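Local coordinates for oxidoreductase, NAD-binding/iron-sulfur cluster-binding protein (Nitratireductor pacificus pht-3B, PDB 6ZXU) that catalyses reductive dehalogenation of organohalides, using cobalamin and two [4Fe-4S] clusters, at residues 43-48 / 225-230; 49-54 / 249-254. One frame throughout, in Å; residues are numbered along the deposited sequence.

Contact 1. Residues 43-48 / 225-230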
loop_
_atom_site.group_PDB
_atom_site.type_symbol
_atom_site.label_atom_id
_atom_site.label_comp_id
_atom_site.label_asym_id
_atom_site.label_seq_id
_atom_site.Cartn_x
_atom_site.Cartn_y
_atom_site.Cartn_z
ATOM N N LEU A 43 14.720 -11.820 5.301
ATOM C CA LEU A 43 15.852 -12.118 6.102
ATOM C C LEU A 43 16.281 -13.584 5.899
ATOM O O LEU A 43 15.455 -14.462 5.610
ATOM C CB LEU A 43 15.536 -11.850 7.614
ATOM C CG LEU A 43 15.145 -10.417 7.951
ATOM C CD1 LEU A 43 14.619 -10.397 9.372
ATOM C CD2 LEU A 43 16.351 -9.460 7.831
ATOM N N ALA A 44 17.565 -13.828 6.102
ATOM C CA ALA A 44 18.159 -15.180 5.883
ATOM C C ALA A 44 17.973 -16.057 7.143
ATOM O O ALA A 44 18.933 -16.618 7.675
ATOM C CB ALA A 44 19.651 -15.092 5.499
ATOM N N LEU A 45 16.724 -16.250 7.534
ATOM C CA LEU A 45 16.376 -17.029 8.713
ATOM C C LEU A 45 16.778 -18.514 8.557
ATOM O O LEU A 45 17.129 -19.178 9.512
ATOM C CB LEU A 45 14.890 -16.924 9.013
ATOM C CG LEU A 45 14.324 -15.510 9.238
ATOM C CD1 LEU A 45 12.835 -15.557 9.580
ATOM C CD2 LEU A 45 15.113 -14.759 10.250
ATOM N N GLU A 46 16.740 -19.011 7.360
ATOM C CA GLU A 46 17.115 -20.368 7.097
ATOM C C GLU A 46 18.598 -20.648 7.263
ATOM O O GLU A 46 19.021 -21.800 7.157
ATOM C CB GLU A 46 16.620 -20.799 5.693
ATOM C CG GLU A 46 17.466 -20.279 4.509
ATOM C CD GLU A 46 17.175 -18.797 4.061
ATOM O OE1 GLU A 46 16.352 -18.078 4.711
ATOM O OE2 GLU A 46 17.818 -18.358 3.073
ATOM N N ARG A 47 19.426 -19.644 7.507
ATOM C CA ARG A 47 20.851 -19.855 7.743
ATOM C C ARG A 47 21.214 -19.718 9.203
ATOM O O ARG A 47 22.398 -19.704 9.533
ATOM C CB ARG A 47 21.652 -18.845 6.877
ATOM C CG ARG A 47 21.536 -19.157 5.405
ATOM C CD ARG A 47 22.463 -18.252 4.616
ATOM N NE ARG A 47 22.422 -18.555 3.187
ATOM C CZ ARG A 47 23.316 -19.300 2.547
ATOM N NH1 ARG A 47 24.324 -19.862 3.190
ATOM N NH2 ARG A 47 23.190 -19.497 1.232
ATOM N N LEU A 48 20.235 -19.613 10.087
ATOM C CA LEU A 48 20.523 -19.503 11.511
ATOM C C LEU A 48 20.578 -20.915 12.118
ATOM O O LEU A 48 19.865 -21.823 11.679
ATOM C CB LEU A 48 19.461 -18.720 12.214
ATOM C CG LEU A 48 19.352 -17.277 11.673
ATOM C CD1 LEU A 48 18.277 -16.549 12.405
ATOM C CD2 LEU A 48 20.652 -16.519 11.773
ATOM N N ALA A 225 15.778 -10.969 19.236
ATOM C CA ALA A 225 15.591 -11.652 17.933
ATOM C C ALA A 225 16.751 -11.362 17.062
ATOM O O ALA A 225 17.195 -10.209 17.013
ATOM C CB ALA A 225 14.305 -11.175 17.255
ATOM N N PRO A 226 17.308 -12.386 16.401
ATOM C CA PRO A 226 18.338 -12.100 15.389
ATOM C C PRO A 226 17.790 -11.075 14.361
ATOM O O PRO A 226 16.610 -11.122 14.009
ATOM C CB PRO A 226 18.559 -13.471 14.703
ATOM C CG PRO A 226 17.296 -14.205 14.923
ATOM C CD PRO A 226 16.841 -13.772 16.300
ATOM N N PHE A 227 18.656 -10.172 13.944
ATOM C CA PHE A 227 18.401 -9.173 12.943
ATOM C C PHE A 227 17.577 -7.975 13.371
ATOM O O PHE A 227 17.697 -6.933 12.810
ATOM C CB PHE A 227 17.713 -9.820 11.698
ATOM C CG PHE A 227 18.495 -10.921 11.017
ATOM C CD1 PHE A 227 19.742 -10.667 10.454
ATOM C CD2 PHE A 227 17.967 -12.184 10.882
ATOM C CE1 PHE A 227 20.434 -11.641 9.803
ATOM C CE2 PHE A 227 18.638 -13.159 10.180
ATOM C CZ PHE A 227 19.889 -12.902 9.664
ATOM N N LEU A 228 16.711 -8.098 14.370
ATOM C CA LEU A 228 15.779 -7.015 14.755
ATOM C C LEU A 228 16.340 -6.227 15.906
ATOM O O LEU A 228 15.826 -6.183 16.980
ATOM C CB LEU A 228 14.428 -7.581 15.059
ATOM C CG LEU A 228 13.796 -8.471 14.030
ATOM C CD1 LEU A 228 12.327 -8.720 14.407
ATOM C CD2 LEU A 228 13.907 -8.037 12.570
ATOM N N ARG A 229 17.436 -5.556 15.622
ATOM C CA ARG A 229 18.243 -4.895 16.581
ATOM C C ARG A 229 17.596 -3.643 17.184
ATOM O O ARG A 229 18.000 -3.184 18.246
ATOM C CB ARG A 229 19.593 -4.536 15.908
ATOM C CG ARG A 229 20.446 -5.747 15.478
ATOM N N ARG A 230 16.556 -3.121 16.561
ATOM C CA ARG A 230 15.833 -2.036 17.207
ATOM C C ARG A 230 14.837 -2.443 18.322
ATOM O O ARG A 230 14.308 -1.582 18.995
ATOM C CB ARG A 230 15.115 -1.181 16.141
ATOM C CG ARG A 230 16.075 -0.735 15.123
ATOM C CD ARG A 230 15.551 0.471 14.349
ATOM N NE ARG A 230 14.871 0.057 13.156
ATOM C CZ ARG A 230 15.457 -0.019 11.943
ATOM N NH1 ARG A 230 16.712 0.320 11.753
ATOM N NH2 ARG A 230 14.724 -0.402 10.909
#

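Contact 2. Residues 49-54 / 249-254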
loop_
_atom_site.group_PDB
_atom_site.type_symbol
_atom_site.label_atom_id
_atom_site.label_comp_id
_atom_site.label_asym_id
_atom_site.label_seq_id
_atom_site.Cartn_x
_atom_site.Cartn_y
_atom_site.Cartn_z
ATOM N N ALA A 49 21.377 -21.049 13.177
ATOM C CA ALA A 49 21.519 -22.327 13.868
ATOM C C ALA A 49 20.247 -22.622 14.662
ATOM O O ALA A 49 19.789 -21.797 15.403
ATOM C CB ALA A 49 22.682 -22.259 14.812
ATOM N N ARG A 50 19.703 -23.804 14.468
ATOM C CA ARG A 50 18.482 -24.260 15.111
ATOM C C ARG A 50 18.661 -25.675 15.747
ATOM O O ARG A 50 19.554 -26.431 15.400
ATOM C CB ARG A 50 17.397 -24.304 14.081
ATOM C CG ARG A 50 16.962 -22.902 13.675
ATOM C CD ARG A 50 15.808 -22.896 12.690
ATOM N NE ARG A 50 15.798 -21.560 12.100
ATOM C CZ ARG A 50 15.230 -20.501 12.624
ATOM N NH1 ARG A 50 14.519 -20.605 13.754
ATOM N NH2 ARG A 50 15.380 -19.307 12.002
ATOM N N VAL A 51 17.824 -25.961 16.719
ATOM C CA VAL A 51 17.704 -27.242 17.353
ATOM C C VAL A 51 16.223 -27.624 17.426
ATOM O O VAL A 51 15.331 -26.775 17.178
ATOM C CB VAL A 51 18.319 -27.212 18.750
ATOM C CG1 VAL A 51 19.814 -26.897 18.688
ATOM C CG2 VAL A 51 17.620 -26.243 19.635
ATOM N N ASP A 52 15.927 -28.872 17.782
ATOM C CA ASP A 52 14.533 -29.349 17.777
ATOM C C ASP A 52 13.689 -28.785 18.904
ATOM O O ASP A 52 12.459 -28.643 18.726
ATOM C CB ASP A 52 14.495 -30.898 17.798
ATOM C CG ASP A 52 14.767 -31.547 16.390
ATOM O OD1 ASP A 52 15.045 -30.807 15.400
ATOM O OD2 ASP A 52 14.722 -32.839 16.256
ATOM N N ASP A 53 14.282 -28.499 20.061
ATOM C CA ASP A 53 13.516 -28.096 21.241
ATOM C C ASP A 53 14.409 -27.296 22.152
ATOM O O ASP A 53 15.625 -27.417 22.146
ATOM C CB ASP A 53 13.016 -29.270 22.119
ATOM C CG ASP A 53 11.938 -30.113 21.470
ATOM O OD1 ASP A 53 12.328 -31.017 20.632
ATOM O OD2 ASP A 53 10.694 -29.929 21.856
ATOM N N VAL A 54 13.779 -26.461 22.961
ATOM C CA VAL A 54 14.530 -25.753 24.006
ATOM C C VAL A 54 13.689 -25.764 25.252
ATOM O O VAL A 54 12.492 -25.960 25.184
ATOM C CB VAL A 54 14.910 -24.278 23.660
ATOM C CG1 VAL A 54 15.949 -24.266 22.537
ATOM C CG2 VAL A 54 13.692 -23.419 23.290
ATOM N N LEU A 249 15.676 -21.568 17.899
ATOM C CA LEU A 249 17.030 -21.184 17.634
ATOM C C LEU A 249 17.932 -21.926 18.616
ATOM O O LEU A 249 17.564 -22.133 19.780
ATOM C CB LEU A 249 17.215 -19.660 17.796
ATOM C CG LEU A 249 16.446 -18.752 16.844
ATOM C CD1 LEU A 249 16.434 -17.328 17.397
ATOM C CD2 LEU A 249 17.055 -18.783 15.471
ATOM N N ALA A 250 19.137 -22.266 18.173
ATOM C CA ALA A 250 20.110 -22.788 19.085
ATOM C C ALA A 250 20.257 -21.843 20.279
ATOM O O ALA A 250 20.491 -20.661 20.110
ATOM C CB ALA A 250 21.466 -22.988 18.394
ATOM N N PRO A 251 20.205 -22.369 21.504
ATOM C CA PRO A 251 19.996 -21.432 22.600
ATOM C C PRO A 251 21.219 -20.691 23.048
ATOM O O PRO A 251 21.065 -19.701 23.751
ATOM C CB PRO A 251 19.447 -22.326 23.718
ATOM C CG PRO A 251 19.826 -23.695 23.362
ATOM C CD PRO A 251 19.886 -23.760 21.884
ATOM N N GLU A 252 22.402 -21.186 22.710
ATOM C CA GLU A 252 23.661 -20.610 23.154
ATOM C C GLU A 252 24.553 -20.340 21.969
ATOM O O GLU A 252 24.649 -21.126 21.043
ATOM C CB GLU A 252 24.398 -21.570 24.160
ATOM N N GLY A 253 25.267 -19.223 22.028
ATOM C CA GLY A 253 26.316 -18.970 21.056
ATOM C C GLY A 253 25.851 -18.289 19.779
ATOM O O GLY A 253 24.684 -17.932 19.603
ATOM N N ASP A 254 26.775 -18.170 18.859
ATOM C CA ASP A 254 26.597 -17.410 17.650
ATOM C C ASP A 254 25.612 -18.118 16.725
ATOM O O ASP A 254 25.799 -19.284 16.393
ATOM C CB ASP A 254 27.976 -17.359 16.952
ATOM C CG ASP A 254 28.067 -16.348 15.845
ATOM O OD1 ASP A 254 27.079 -15.932 15.214
ATOM O OD2 ASP A 254 29.226 -15.922 15.629
#

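Contact 1. Residues 43-48 / 225-230
The carbonyl oxygen of Leu-45, whose side chain touches the ring of Phe-227, is gripped twice: by Leu-48 N at 3.2 Å, which closes the short 3-10 segment, and by the guanidinium of Arg-50. No hydrogen bond joins 43-48 to 225-230, so the contact itself is apolar. Phe-227 is the residue that reaches in among the leucines. Leu-43 lays CD2 over one face of the ring, 4.1 Å from Phe-227 CG, while its other methyl, CD1, reaches Leu-228 CD2 at 4.0 Å. Leu-45 arrives at the ring edge instead, its CD2 lying 3.9 Å from Phe-227 CE2. From the Leu-48 side, CD1 meets the proline ring at Pro-226 CG (3.6 Å) and approaches Phe-227 obliquely. Phe-227 has CG anti to its own carbonyl carbon (chi1 -59°), a setting that carries the ring forward among these branched methyls; a flat, wide group suits a site with Leu-43 over a face and Leu-45 at the edge. Ala-44, the centre of an inverse gamma turn, sets its small methyl against Val-262 of helix 260-264, which also touches the side chain of Phe-227. The backbone N of Phe-227 is hydrogen-bonded to the Glu-257 carboxylate (OE2). With Met-121 meeting Leu-43, Leu-45 and Leu-228, this is hydrophobic core packing of two loops against outermost strand 121-126 of a four-stranded antiparallel sheet.

Contact 2. Residues 49-54 / 249-254
Ala-49 meets Ala-250 through both backbone and side chain. Its carbonyl oxygen accepts Ala-250 N at 2.9 Å in an almost straight bond (175° at the hydrogen), although the donor stands 41° out of the carbonyl plane. The two CB methyls lie 3.9 Å apart, a closeness that suits alanine in both segments. Arg-50 then pairs with Leu-249 in a single bridge, CA to CA 4.2 Å; it is flanked by the Ala-49 to Ala-250 bond and another between Val-51 and Pro-248. The Arg-50 chain runs extended from CG to NE and brings its guanidinium against Leu-249, whose CD2 covers one face, 3.8 Å from Arg-50 CZ. Its terminal nitrogens bond to carbonyl oxygens: NH2 to Leu-45 O, NH1 to those of Arg-247 and Gly-214. A leucine in its place would probably leave the carbonyls of Arg-247 and Gly-214 without this donor and Leu-45 O with one partner fewer, and take the flat surface from against Leu-249. Val-51 presents CG2 to Pro-251 CD at 4.0 Å, the two side chains crossing at about a right angle. Asp-52 forms a salt bridge with Arg-247, just before the second segment. Val-54 brings CG1 to Pro-251 CG, also 4.0 Å, so two branched valines border the rigid proline ring. The contact lies at the surface, between the loop leading to helix 74-85 and the one joining strand 232-239 to helix 260-264, with Arg-217 of strand 217-219 bonded to the carbonyls of Ala-250 and Gly-253.

In the fold
Residues 43-54 run without a break through both contacts, pairing first with 225-230 and then with 249-254, and the two centres lie about 13 Å apart. Leu-249 of contact 2 continues the apolar packing of contact 1: its CD1 is 3.7 Å from Pro-226 CD and its CD2 is 4.0 Å from Leu-48 CD1. The Arg-50 side chain, through NH2 and Leu-45 O (3.0 Å), is a polar link between the two contacts. Contact 1 is buried and contact 2 lies at the surface; their centres are about 25 Å and about 36 Å from the centre of the chain. Both are structural packing away from the cobalamin and iron-sulfur sites.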